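PfVFT1 (Plasmodium falciparum, PDB 5JKQ) is of unproven function but has the bi-lobed architecture of a Venus flytrap protein, and so probably binds a small solute between its two lobes. Local coordinates at residues Asn134-Leu139 with Ser155-Gln160; Asn179-Leu184 with Asn266-Phe271; Ala13-Asp18 with Ala57-Lys62; His40-Ser45 with Gly89-Tyr94. The protein carries 3 engineered substitutions. One frame throughout, in Å; residues are numbered along the deposited sequence.

Contact 1: Asn134-Leu139 with Ser155-Gln160; sequences NVFVAL and SRLVDQ. With SO4 (sulfate ion), chain E.
The amide of Asn134 reaches across to the loop 155-160, where ND2 donates to Val158 O at 3.1 Å along an almost straight path of 171°. The acceptor lies in the amide plane, while the donor sits 20° off the plane of the Val158 carbonyl. The other end of the same amide works within its own segment: Asn134 OD1 accepts from Val137 N (2.9 Å) as the N-cap of helix 135-140, approached from above the carbonyl plane. With CG anti to the backbone N (chi1 -172°), Asn134 thus ties the loop to the helix start with one flat group. Its backbone N, in turn, holds O1 of a sulfate, probably from the crystallisation liquor, 3.0 Å away. Gln160, bent at chi2, folds its amide back over Asn134 CB, with NE2 3.6 Å from that carbon. Two residues on, the Phe136 ring takes Leu157 CD2 over one face, 3.7 Å from the centroid, a CH-pi contact offset toward CE1. Ser155 CB and Arg156 O approach that ring obliquely. Val137 turns its CG2 branch to Asp159 CA at 3.7 Å, whereas the Asp159 carboxylate leads away to the backbone N of Asn163. The Phe136 ring also meets Tyr279 of strand 265-281 edge-to-face and packs on Leu168 of strand 168-170, so it joins the helix start to this loop and to both strands.

Contact 2: Asn179-Leu184 with Asn266-Phe271; sequences NKIMIL and NVFDSF
Asn266 opens the antiparallel pairing as the hydrogen-bonded partner of Ile183: its N donates to Ile183 O at 2.7 Å, nearly in line with the C=O bond, and its O receives Ile183 N, while its CB rests against Ile183 CG2. Val267 faces Met182, a selenomethionine here, in a non-hydrogen-bonded pair, with CG2 3.9 Å from Met182 CB. Phe268 closes a second two-bond ring with Ile181; Ile181 N reaches Phe268 O at 3.0 Å. Phe268 CG lies between the backbone N and the carbonyl carbon (chi1 59°), which folds the ring back over the neighbouring strand. There Ile181 CB makes a CH-pi contact with one face, 4.1 Å from the centroid, and Ile183 CG2 meets the ring edge. On the sheet face shared by Lys180, Met182 and Val267, Asp269 OD2 forms a long salt bridge of 3.5 Å with Lys180 NZ. Asp269 OD1 accepts from Ser178 OG and, in an Asx turn, from Phe271 N. Ser270 donates OG to Asn179 O at 2.6 Å, in the carbonyl plane, and its CB lies 3.6 Å from Ile181 CD1. Helix 212-222 packs beside Ile181, and helix 236-244 lies against Met182 on the other face. Two long antiparallel strands between helices, within a mixed sheet, fit a lobe of the alpha/beta Venus flytrap fold.

Contact 3: Ala13-Asp18 with Ala57-Lys62; sequences AKRLID and ADINVK. Engineered in segment 13-18: Ala13 (natural residue Ser). Engineered in segment 57-62: Ala57 (natural residue Ser).
The first turns of helix 14-29 run past the irregular segment 57-62, the nearest CA atoms, those of Asp18 and Ile59, being 7.7 Å apart, so side chains must bridge the gap. Arg15 does most of this. Its chain leaves extended, with CG anti to the backbone N (chi1 -169°), and then bends at chi3 to bring the guanidinium edge up to two carbonyls. Arg15 NH1 donates to Asn60 O and to Lys62 O, both at 2.8 Å. Asn60 O lies close to the guanidinium plane, whereas Lys62 O is tilted 28° from it. A weak bond from NH2 also ends on Lys62 O, and NE forms a salt bridge with Asp67. The loop is bent here by an Asx turn, in which Asn60 OD1 accepts from Lys62 N at 2.9 Å. Further along the helix, Ile59 CD1 approaches Asp18 CB at 4.5 Å, a loose touch, while Asp18 OD2 is engaged by Lys14 NZ through its syn lone pair at 2.6 Å. Ile59 O accepts from His117 of helix 102-118. An arginine on a helix that grips the first and last carbonyls of an Asx turn joins the N-terminal helix to the connection leading into helix 68-75.

Contact 4: His40-Ser45 with Gly89-Tyr94; sequences HNVDYS and GIIGNY
Of the two rings facing the loop 89-94, the imidazole of His40 is met at its edge, near its plane, by Ile90 CD1, 3.5 Å from ND1; CG1 of the same isoleucine is equally near. Ile90 CG1 lies anti to the backbone N (chi1 -164°), which carries the branch out to the imidazole. At its far side His40 NE2 is hydrogen-bonded to Asp105, so the ring orientation is fixed by a polar partner on helix 102-118 while ND1 meets hydrocarbon. The phenol of Tyr44 points its OH at Ile91 CG2, 3.7 Å away, the two side chains crossing at about a right angle. That hydroxyl is hydrogen-bonded with Trp103 NE1, and the tyrosine ring meets those of Phe102 and Trp103, the latter edge-to-face. Between the two rings Val42 offers CG1 to both isoleucines, to Ile91 CG1 at 4.1 Å and to Ile90 CG2 at 4.5 Å. Val42 follows Asn41, whose positive phi ends helix 32-39 in a Schellman motif and turns the chain toward strand 45-46. The pairing across the two loops is therefore one of van der Waals touches at the surface, with direction supplied by the polar bonds His40 and Tyr44 make to helix 102-118.

Overall arrangement
Along the chain, contacts 3 and 4 open first with alternating segments, both closing before contact 1, and contact 2 comes last. Contacts 1 and 2 lie on opposite sides of the chain centre, their centres 32 Å apart; the centres of contacts 2 and 3 are about 41 Å apart. Contact 2 forms part of the mixed sheet of one lobe, whereas contacts 1, 3 and 4 lie around the other. Strand 265-281 links them: it supplies one segment of contact 2, then continues to pack against the helices of contacts 1 and 3. Contact 4 comes nearest to contact 2, Asp43 OD2 lying 4.3 Å from Lys180 NZ, and strand 45-46 pairs with strand 175-184. Strands 175-184 and 265-281 thus run between the lobes, consistent with a flytrap's bi-lobed build.

Contact 1: Asn134-Leu139 with Ser155-Gln160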
loop_
_atom_site.group_PDB
_atom_site.type_symbol
_atom_site.label_atom_id
_atom_site.label_comp_id
_atom_site.label_asym_id
_atom_site.label_seq_id
_atom_site.Cartn_x
_atom_site.Cartn_y
_atom_site.Cartn_z
ATOM N N ASN A 134 -1.996 16.942 -2.498
ATOM C CA ASN A 134 -0.661 16.350 -2.480
ATOM C C ASN A 134 -0.220 16.140 -1.034
ATOM O O ASN A 134 0.186 17.083 -0.352
ATOM C CB ASN A 134 0.339 17.237 -3.229
ATOM C CG ASN A 134 1.698 16.571 -3.416
ATOM O OD1 ASN A 134 2.202 15.887 -2.524
ATOM N ND2 ASN A 134 2.297 16.776 -4.583
ATOM N N VAL A 135 -0.303 14.897 -0.572
ATOM C CA VAL A 135 0.015 14.573 0.813
ATOM C C VAL A 135 1.522 14.622 1.045
ATOM O O VAL A 135 1.976 14.954 2.140
ATOM C CB VAL A 135 -0.525 13.179 1.204
ATOM C CG1 VAL A 135 -0.283 12.895 2.681
ATOM C CG2 VAL A 135 -2.010 13.080 0.894
ATOM N N PHE A 136 2.296 14.302 0.012
ATOM C CA PHE A 136 3.749 14.259 0.138
ATOM C C PHE A 136 4.346 15.654 0.335
ATOM O O PHE A 136 5.422 15.796 0.917
ATOM C CB PHE A 136 4.369 13.586 -1.090
ATOM C CG PHE A 136 3.970 12.145 -1.255
ATOM C CD1 PHE A 136 4.276 11.212 -0.278
ATOM C CD2 PHE A 136 3.294 11.724 -2.389
ATOM C CE1 PHE A 136 3.909 9.887 -0.425
ATOM C CE2 PHE A 136 2.927 10.398 -2.542
ATOM C CZ PHE A 136 3.235 9.480 -1.559
ATOM N N VAL A 137 3.649 16.677 -0.151
ATOM C CA VAL A 137 4.066 18.058 0.067
ATOM C C VAL A 137 3.832 18.430 1.528
ATOM O O VAL A 137 4.707 18.998 2.182
ATOM C CB VAL A 137 3.307 19.035 -0.871
ATOM C CG1 VAL A 137 3.212 20.444 -0.276
ATOM C CG2 VAL A 137 3.980 19.081 -2.231
ATOM N N ALA A 138 2.648 18.094 2.030
ATOM C CA ALA A 138 2.297 18.362 3.419
ATOM C C ALA A 138 3.255 17.642 4.358
ATOM O O ALA A 138 3.606 18.158 5.421
ATOM C CB ALA A 138 0.865 17.939 3.693
ATOM N N LEU A 139 3.681 16.450 3.954
ATOM C CA LEU A 139 4.604 15.657 4.752
ATOM C C LEU A 139 5.973 16.327 4.820
ATOM O O LEU A 139 6.560 16.448 5.896
ATOM C CB LEU A 139 4.736 14.247 4.175
ATOM C CG LEU A 139 5.603 13.271 4.974
ATOM C CD1 LEU A 139 5.017 13.021 6.357
ATOM C CD2 LEU A 139 5.758 11.965 4.216
ATOM N N SER A 155 5.050 4.759 -5.060
ATOM C CA SER A 155 4.488 6.086 -5.306
ATOM C C SER A 155 5.542 7.100 -5.734
ATOM O O SER A 155 6.686 7.050 -5.285
ATOM C CB SER A 155 3.773 6.604 -4.056
ATOM O OG SER A 155 2.722 5.739 -3.665
ATOM N N ARG A 156 5.136 8.018 -6.607
ATOM C CA ARG A 156 5.974 9.146 -6.998
ATOM C C ARG A 156 6.074 10.153 -5.862
ATOM O O ARG A 156 5.111 10.867 -5.572
ATOM C CB ARG A 156 5.409 9.836 -8.243
ATOM C CG ARG A 156 5.548 9.050 -9.537
ATOM C CD ARG A 156 4.688 9.646 -10.653
ATOM N NE ARG A 156 3.283 9.248 -10.545
ATOM C CZ ARG A 156 2.332 9.945 -9.922
ATOM N NH1 ARG A 156 2.604 11.103 -9.332
ATOM N NH2 ARG A 156 1.091 9.477 -9.891
ATOM N N LEU A 157 7.238 10.210 -5.222
ATOM C CA LEU A 157 7.467 11.163 -4.142
ATOM C C LEU A 157 7.859 12.519 -4.718
ATOM O O LEU A 157 9.036 12.885 -4.728
ATOM C CB LEU A 157 8.548 10.645 -3.189
ATOM C CG LEU A 157 8.283 9.250 -2.614
ATOM C CD1 LEU A 157 9.381 8.847 -1.637
ATOM C CD2 LEU A 157 6.915 9.186 -1.946
ATOM N N VAL A 158 6.857 13.255 -5.194
ATOM C CA VAL A 158 7.080 14.517 -5.891
ATOM C C VAL A 158 6.168 15.631 -5.387
ATOM O O VAL A 158 5.094 15.373 -4.841
ATOM C CB VAL A 158 6.856 14.358 -7.409
ATOM C CG1 VAL A 158 7.825 13.339 -7.989
ATOM C CG2 VAL A 158 5.415 13.945 -7.701
ATOM N N ASP A 159 6.605 16.872 -5.585
ATOM C CA ASP A 159 5.788 18.034 -5.262
ATOM C C ASP A 159 4.794 18.294 -6.394
ATOM O O ASP A 159 4.641 17.467 -7.295
ATOM C CB ASP A 159 6.671 19.265 -5.007
ATOM C CG ASP A 159 7.617 19.572 -6.161
ATOM O OD1 ASP A 159 7.338 19.166 -7.308
ATOM O OD2 ASP A 159 8.650 20.230 -5.914
ATOM N N GLN A 160 4.123 19.438 -6.350
ATOM C CA GLN A 160 3.128 19.769 -7.362
ATOM C C GLN A 160 3.782 20.101 -8.701
ATOM O O GLN A 160 3.190 19.878 -9.758
ATOM C CB GLN A 160 2.262 20.942 -6.895
ATOM C CG GLN A 160 1.406 20.650 -5.666
ATOM C CD GLN A 160 0.239 19.713 -5.951
ATOM O OE1 GLN A 160 0.350 18.776 -6.741
ATOM N NE2 GLN A 160 -0.893 19.972 -5.308
HETATM S S SO4 E . -3.279 20.659 -0.987
HETATM O O1 SO4 E . -2.304 19.584 -1.167
HETATM O O2 SO4 E . -2.932 21.447 0.192
HETATM O O3 SO4 E . -4.614 20.095 -0.806
HETATM O O4 SO4 E . -3.268 21.516 -2.169
#

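Contact 2: Asn179-Leu184 with Asn266-Phe271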
loop_
_atom_site.group_PDB
_atom_site.type_symbol
_atom_site.label_atom_id
_atom_site.label_comp_id
_atom_site.label_asym_id
_atom_site.label_seq_id
_atom_site.Cartn_x
_atom_site.Cartn_y
_atom_site.Cartn_z
ATOM N N ASN A 179 -2.002 -9.305 -7.894
ATOM C CA ASN A 179 -2.479 -8.978 -9.231
ATOM C C ASN A 179 -2.848 -10.238 -10.004
ATOM O O ASN A 179 -1.997 -11.085 -10.273
ATOM C CB ASN A 179 -1.416 -8.182 -9.992
ATOM C CG ASN A 179 -1.127 -6.844 -9.351
ATOM O OD1 ASN A 179 -1.739 -5.836 -9.695
ATOM N ND2 ASN A 179 -0.195 -6.829 -8.407
ATOM N N LYS A 180 -4.125 -10.358 -10.350
ATOM C CA LYS A 180 -4.604 -11.519 -11.084
ATOM C C LYS A 180 -4.504 -11.275 -12.585
ATOM O O LYS A 180 -4.519 -10.133 -13.043
ATOM C CB LYS A 180 -6.043 -11.848 -10.683
ATOM C CG LYS A 180 -6.222 -11.998 -9.180
ATOM C CD LYS A 180 -7.627 -12.441 -8.826
ATOM C CE LYS A 180 -7.840 -12.463 -7.322
ATOM N NZ LYS A 180 -6.878 -13.360 -6.623
ATOM N N ILE A 181 -4.379 -12.361 -13.337
ATOM C CA ILE A 181 -4.248 -12.292 -14.786
ATOM C C ILE A 181 -5.374 -13.086 -15.425
ATOM O O ILE A 181 -5.473 -14.295 -15.221
ATOM C CB ILE A 181 -2.883 -12.844 -15.262
ATOM C CG1 ILE A 181 -1.743 -12.023 -14.653
ATOM C CG2 ILE A 181 -2.790 -12.823 -16.789
ATOM C CD1 ILE A 181 -0.368 -12.619 -14.867
HETATM N N MSE A 182 -6.228 -12.409 -16.186
HETATM C CA MSE A 182 -7.270 -13.106 -16.925
HETATM C C MSE A 182 -6.881 -13.231 -18.394
HETATM O O MSE A 182 -6.342 -12.300 -18.997
HETATM C CB MSE A 182 -8.623 -12.409 -16.771
HETATM C CG MSE A 182 -8.697 -10.968 -17.204
HETATM SE SE MSE A 182 -10.558 -10.365 -17.078
HETATM C CE MSE A 182 -11.298 -11.391 -18.556
ATOM N N ILE A 183 -7.149 -14.406 -18.953
ATOM C CA ILE A 183 -6.711 -14.750 -20.298
ATOM C C ILE A 183 -7.652 -15.791 -20.899
ATOM O O ILE A 183 -8.286 -16.557 -20.174
ATOM C CB ILE A 183 -5.257 -15.290 -20.285
ATOM C CG1 ILE A 183 -4.758 -15.557 -21.709
ATOM C CG2 ILE A 183 -5.162 -16.548 -19.419
ATOM C CD1 ILE A 183 -3.274 -15.888 -21.794
ATOM N N LEU A 184 -7.749 -15.807 -22.224
ATOM C CA LEU A 184 -8.567 -16.796 -22.915
ATOM C C LEU A 184 -7.978 -18.193 -22.733
ATOM O O LEU A 184 -6.772 -18.387 -22.878
ATOM C CB LEU A 184 -8.672 -16.455 -24.400
ATOM C CG LEU A 184 -9.406 -15.153 -24.722
ATOM C CD1 LEU A 184 -9.093 -14.691 -26.135
ATOM C CD2 LEU A 184 -10.905 -15.337 -24.539
ATOM N N ASN A 266 -9.832 -17.837 -18.425
ATOM C CA ASN A 266 -8.985 -18.334 -17.356
ATOM C C ASN A 266 -8.554 -17.182 -16.468
ATOM O O ASN A 266 -8.267 -16.098 -16.967
ATOM C CB ASN A 266 -7.764 -19.037 -17.943
ATOM C CG ASN A 266 -7.529 -20.401 -17.341
ATOM O OD1 ASN A 266 -7.382 -21.387 -18.060
ATOM N ND2 ASN A 266 -7.490 -20.469 -16.016
ATOM N N VAL A 267 -8.520 -17.409 -15.160
ATOM C CA VAL A 267 -7.999 -16.414 -14.227
ATOM C C VAL A 267 -7.126 -17.088 -13.173
ATOM O O VAL A 267 -7.575 -17.993 -12.469
ATOM C CB VAL A 267 -9.128 -15.631 -13.524
ATOM C CG1 VAL A 267 -8.552 -14.431 -12.785
ATOM C CG2 VAL A 267 -10.176 -15.165 -14.526
ATOM N N PHE A 268 -5.877 -16.643 -13.075
ATOM C CA PHE A 268 -4.944 -17.178 -12.091
ATOM C C PHE A 268 -4.208 -16.047 -11.382
ATOM O O PHE A 268 -4.025 -14.963 -11.938
ATOM C CB PHE A 268 -3.946 -18.134 -12.756
ATOM C CG PHE A 268 -3.134 -17.505 -13.854
ATOM C CD1 PHE A 268 -1.958 -16.832 -13.565
ATOM C CD2 PHE A 268 -3.540 -17.597 -15.176
ATOM C CE1 PHE A 268 -1.205 -16.255 -14.572
ATOM C CE2 PHE A 268 -2.792 -17.023 -16.188
ATOM C CZ PHE A 268 -1.623 -16.351 -15.884
ATOM N N ASP A 269 -3.798 -16.311 -10.145
ATOM C CA ASP A 269 -3.079 -15.333 -9.339
ATOM C C ASP A 269 -1.587 -15.401 -9.649
ATOM O O ASP A 269 -0.931 -16.402 -9.362
ATOM C CB ASP A 269 -3.332 -15.584 -7.847
ATOM C CG ASP A 269 -3.018 -14.374 -6.982
ATOM O OD1 ASP A 269 -2.195 -13.529 -7.396
ATOM O OD2 ASP A 269 -3.597 -14.272 -5.881
ATOM N N SER A 270 -1.058 -14.338 -10.248
ATOM C CA SER A 270 0.361 -14.268 -10.585
ATOM C C SER A 270 1.231 -14.202 -9.336
ATOM O O SER A 270 2.423 -14.510 -9.385
ATOM C CB SER A 270 0.647 -13.049 -11.462
ATOM O OG SER A 270 0.444 -11.846 -10.738
ATOM N N PHE A 271 0.622 -13.782 -8.229
ATOM C CA PHE A 271 1.318 -13.545 -6.965
ATOM C C PHE A 271 2.368 -12.443 -7.100
ATOM O O PHE A 271 3.252 -12.309 -6.255
ATOM C CB PHE A 271 1.960 -14.838 -6.447
ATOM C CG PHE A 271 0.965 -15.913 -6.104
ATOM C CD1 PHE A 271 -0.096 -15.640 -5.259
ATOM C CD2 PHE A 271 1.090 -17.190 -6.627
ATOM C CE1 PHE A 271 -1.013 -16.619 -4.937
ATOM C CE2 PHE A 271 0.172 -18.176 -6.308
ATOM C CZ PHE A 271 -0.881 -17.887 -5.461
#

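Contact 3: Ala13-Asp18 with Ala57-Lys62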
loop_
_atom_site.group_PDB
_atom_site.type_symbol
_atom_site.label_atom_id
_atom_site.label_comp_id
_atom_site.label_asym_id
_atom_site.label_seq_id
_atom_site.Cartn_x
_atom_site.Cartn_y
_atom_site.Cartn_z
ATOM N N ALA A 13 12.279 10.991 12.419
ATOM C CA ALA A 13 11.157 10.063 12.300
ATOM C C ALA A 13 11.588 8.616 12.529
ATOM O O ALA A 13 10.785 7.696 12.370
ATOM C CB ALA A 13 10.511 10.204 10.930
ATOM N N LYS A 14 12.847 8.410 12.906
ATOM C CA LYS A 14 13.384 7.057 13.026
ATOM C C LYS A 14 12.642 6.244 14.082
ATOM O O LYS A 14 12.189 5.132 13.813
ATOM C CB LYS A 14 14.873 7.092 13.364
ATOM C CG LYS A 14 15.574 5.756 13.132
ATOM C CD LYS A 14 16.524 5.424 14.263
ATOM C CE LYS A 14 17.235 4.101 14.046
ATOM N NZ LYS A 14 16.294 2.945 14.008
ATOM N N ARG A 15 12.522 6.799 15.283
ATOM C CA ARG A 15 11.851 6.104 16.373
ATOM C C ARG A 15 10.356 5.957 16.088
ATOM O O ARG A 15 9.737 4.972 16.488
ATOM C CB ARG A 15 12.074 6.844 17.692
ATOM C CG ARG A 15 11.643 6.065 18.921
ATOM C CD ARG A 15 12.283 6.637 20.174
ATOM N NE ARG A 15 11.923 8.042 20.385
ATOM C CZ ARG A 15 11.275 8.517 21.448
ATOM N NH1 ARG A 15 10.896 7.717 22.440
ATOM N NH2 ARG A 15 11.008 9.814 21.522
ATOM N N LEU A 16 9.787 6.936 15.393
ATOM C CA LEU A 16 8.390 6.869 14.978
ATOM C C LEU A 16 8.173 5.690 14.030
ATOM O O LEU A 16 7.184 4.970 14.139
ATOM C CB LEU A 16 7.964 8.181 14.311
ATOM C CG LEU A 16 6.639 8.193 13.539
ATOM C CD1 LEU A 16 5.463 7.859 14.450
ATOM C CD2 LEU A 16 6.434 9.544 12.862
ATOM N N ILE A 17 9.111 5.495 13.107
ATOM C CA ILE A 17 9.030 4.398 12.149
ATOM C C ILE A 17 9.202 3.052 12.848
ATOM O O ILE A 17 8.530 2.079 12.509
ATOM C CB ILE A 17 10.097 4.549 11.038
ATOM C CG1 ILE A 17 9.782 5.767 10.173
ATOM C CG2 ILE A 17 10.156 3.309 10.140
ATOM C CD1 ILE A 17 10.966 6.292 9.403
ATOM N N ASP A 18 10.099 3.003 13.827
ATOM C CA ASP A 18 10.405 1.753 14.514
ATOM C C ASP A 18 9.250 1.285 15.396
ATOM O O ASP A 18 8.874 0.114 15.359
ATOM C CB ASP A 18 11.673 1.903 15.356
ATOM C CG ASP A 18 12.906 2.162 14.510
ATOM O OD1 ASP A 18 12.924 1.743 13.332
ATOM O OD2 ASP A 18 13.860 2.780 15.024
ATOM N N ALA A 57 7.948 -4.091 22.903
ATOM C CA ALA A 57 8.325 -4.066 24.310
ATOM C C ALA A 57 9.673 -3.380 24.541
ATOM O O ALA A 57 9.878 -2.735 25.569
ATOM C CB ALA A 57 8.357 -5.480 24.862
ATOM N N ASP A 58 10.585 -3.513 23.581
ATOM C CA ASP A 58 11.935 -2.974 23.724
ATOM C C ASP A 58 12.019 -1.475 23.445
ATOM O O ASP A 58 12.876 -0.789 24.000
ATOM C CB ASP A 58 12.899 -3.706 22.788
ATOM C CG ASP A 58 12.984 -5.188 23.078
ATOM O OD1 ASP A 58 12.643 -5.595 24.207
ATOM O OD2 ASP A 58 13.399 -5.943 22.174
ATOM N N ILE A 59 11.136 -0.971 22.588
ATOM C CA ILE A 59 11.254 0.395 22.086
ATOM C C ILE A 59 11.144 1.432 23.201
ATOM O O ILE A 59 10.252 1.371 24.048
ATOM C CB ILE A 59 10.181 0.702 21.009
ATOM C CG1 ILE A 59 10.239 -0.325 19.874
ATOM C CG2 ILE A 59 10.362 2.111 20.439
ATOM C CD1 ILE A 59 11.581 -0.417 19.169
ATOM N N ASN A 60 12.069 2.385 23.173
ATOM C CA ASN A 60 12.079 3.506 24.102
ATOM C C ASN A 60 10.868 4.403 23.883
ATOM O O ASN A 60 10.651 4.900 22.779
ATOM C CB ASN A 60 13.374 4.305 23.933
ATOM C CG ASN A 60 13.429 5.535 24.816
ATOM O OD1 ASN A 60 12.813 5.582 25.881
ATOM N ND2 ASN A 60 14.174 6.541 24.376
ATOM N N VAL A 61 10.080 4.595 24.936
ATOM C CA VAL A 61 8.880 5.425 24.862
ATOM C C VAL A 61 9.044 6.679 25.714
ATOM O O VAL A 61 8.066 7.294 26.136
ATOM C CB VAL A 61 7.627 4.653 25.319
ATOM C CG1 VAL A 61 7.356 3.499 24.383
ATOM C CG2 VAL A 61 7.783 4.150 26.752
ATOM N N LYS A 62 10.297 7.046 25.956
ATOM C CA LYS A 62 10.623 8.225 26.742
ATOM C C LYS A 62 10.606 9.459 25.837
ATOM O O LYS A 62 10.905 9.362 24.646
ATOM C CB LYS A 62 11.987 8.033 27.410
ATOM C CG LYS A 62 12.345 9.052 28.470
ATOM C CD LYS A 62 13.421 8.494 29.395
ATOM C CE LYS A 62 14.189 9.592 30.113
ATOM N NZ LYS A 62 13.290 10.565 30.792
#

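Contact 4: His40-Ser45 with Gly89-Tyr94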
loop_
_atom_site.group_PDB
_atom_site.type_symbol
_atom_site.label_atom_id
_atom_site.label_comp_id
_atom_site.label_asym_id
_atom_site.label_seq_id
_atom_site.Cartn_x
_atom_site.Cartn_y
_atom_site.Cartn_z
ATOM N N HIS A 40 -13.679 -6.975 7.424
ATOM C CA HIS A 40 -14.041 -6.139 6.286
ATOM C C HIS A 40 -14.086 -6.945 4.993
ATOM O O HIS A 40 -14.490 -6.432 3.949
ATOM C CB HIS A 40 -13.056 -4.984 6.139
ATOM C CG HIS A 40 -13.192 -3.939 7.200
ATOM N ND1 HIS A 40 -14.301 -3.129 7.307
ATOM C CD2 HIS A 40 -12.356 -3.568 8.198
ATOM C CE1 HIS A 40 -14.145 -2.305 8.328
ATOM N NE2 HIS A 40 -12.972 -2.551 8.885
ATOM N N ASN A 41 -13.675 -8.207 5.075
ATOM C CA ASN A 41 -13.650 -9.097 3.922
ATOM C C ASN A 41 -12.894 -8.474 2.752
ATOM O O ASN A 41 -13.363 -8.488 1.612
ATOM C CB ASN A 41 -15.074 -9.461 3.495
ATOM C CG ASN A 41 -15.126 -10.723 2.658
ATOM O OD1 ASN A 41 -14.468 -11.716 2.968
ATOM N ND2 ASN A 41 -15.899 -10.686 1.580
ATOM N N VAL A 42 -11.725 -7.913 3.055
ATOM C CA VAL A 42 -10.869 -7.309 2.040
ATOM C C VAL A 42 -9.742 -8.271 1.674
ATOM O O VAL A 42 -9.314 -9.086 2.493
ATOM C CB VAL A 42 -10.283 -5.958 2.512
ATOM C CG1 VAL A 42 -11.381 -4.903 2.587
ATOM C CG2 VAL A 42 -9.581 -6.101 3.856
ATOM N N ASP A 43 -9.278 -8.175 0.433
ATOM C CA ASP A 43 -8.330 -9.136 -0.116
ATOM C C ASP A 43 -6.889 -8.641 0.009
ATOM O O ASP A 43 -6.213 -8.407 -0.994
ATOM C CB ASP A 43 -8.676 -9.421 -1.581
ATOM C CG ASP A 43 -7.985 -10.661 -2.119
ATOM O OD1 ASP A 43 -7.436 -11.446 -1.317
ATOM O OD2 ASP A 43 -8.006 -10.858 -3.352
ATOM N N TYR A 44 -6.428 -8.491 1.248
ATOM C CA TYR A 44 -5.060 -8.064 1.520
ATOM C C TYR A 44 -4.293 -9.137 2.280
ATOM O O TYR A 44 -4.876 -9.903 3.048
ATOM C CB TYR A 44 -5.044 -6.765 2.328
ATOM C CG TYR A 44 -5.615 -5.564 1.611
ATOM C CD1 TYR A 44 -5.003 -5.052 0.474
ATOM C CD2 TYR A 44 -6.751 -4.926 2.088
ATOM C CE1 TYR A 44 -5.518 -3.948 -0.176
ATOM C CE2 TYR A 44 -7.272 -3.823 1.446
ATOM C CZ TYR A 44 -6.653 -3.336 0.314
ATOM O OH TYR A 44 -7.172 -2.236 -0.329
ATOM N N SER A 45 -2.980 -9.176 2.065
ATOM C CA SER A 45 -2.093 -10.042 2.833
ATOM C C SER A 45 -1.131 -9.190 3.654
ATOM O O SER A 45 -0.723 -8.111 3.222
ATOM C CB SER A 45 -1.320 -10.986 1.907
ATOM O OG SER A 45 -0.402 -10.273 1.097
ATOM N N GLY A 89 -15.421 2.828 -0.470
ATOM C CA GLY A 89 -16.407 1.997 0.195
ATOM C C GLY A 89 -15.870 1.392 1.474
ATOM O O GLY A 89 -15.349 2.100 2.337
ATOM N N ILE A 90 -15.998 0.076 1.596
ATOM C CA ILE A 90 -15.576 -0.622 2.804
ATOM C C ILE A 90 -14.054 -0.602 2.928
ATOM O O ILE A 90 -13.508 -0.668 4.030
ATOM C CB ILE A 90 -16.088 -2.083 2.816
ATOM C CG1 ILE A 90 -16.003 -2.677 4.227
ATOM C CG2 ILE A 90 -15.326 -2.948 1.797
ATOM C CD1 ILE A 90 -16.947 -2.032 5.236
ATOM N N ILE A 91 -13.379 -0.504 1.789
ATOM C CA ILE A 91 -11.923 -0.444 1.752
ATOM C C ILE A 91 -11.415 0.802 2.474
ATOM O O ILE A 91 -10.319 0.803 3.034
ATOM C CB ILE A 91 -11.416 -0.471 0.290
ATOM C CG1 ILE A 91 -11.462 -1.905 -0.232
ATOM C CG2 ILE A 91 -9.989 0.071 0.169
ATOM C CD1 ILE A 91 -11.320 -2.021 -1.728
ATOM N N GLY A 92 -12.221 1.859 2.463
ATOM C CA GLY A 92 -11.861 3.093 3.134
ATOM C C GLY A 92 -12.593 4.298 2.576
ATOM O O GLY A 92 -12.466 4.619 1.394
ATOM N N ASN A 93 -13.357 4.963 3.438
ATOM C CA ASN A 93 -14.117 6.148 3.058
ATOM C C ASN A 93 -13.606 7.388 3.785
ATOM O O ASN A 93 -13.742 7.504 5.004
ATOM C CB ASN A 93 -15.603 5.935 3.354
ATOM C CG ASN A 93 -16.476 7.033 2.781
ATOM O OD1 ASN A 93 -15.986 7.970 2.152
ATOM N ND2 ASN A 93 -17.782 6.914 2.984
ATOM N N TYR A 94 -13.026 8.312 3.022
ATOM C CA TYR A 94 -12.433 9.526 3.577
ATOM C C TYR A 94 -13.241 10.774 3.227
ATOM O O TYR A 94 -12.748 11.896 3.356
ATOM C CB TYR A 94 -10.994 9.685 3.079
ATOM C CG TYR A 94 -10.063 8.589 3.548
ATOM C CD1 TYR A 94 -10.063 7.341 2.940
ATOM C CD2 TYR A 94 -9.182 8.805 4.599
ATOM C CE1 TYR A 94 -9.215 6.340 3.365
ATOM C CE2 TYR A 94 -8.329 7.810 5.031
ATOM C CZ TYR A 94 -8.350 6.580 4.410
ATOM O OH TYR A 94 -7.501 5.586 4.837
#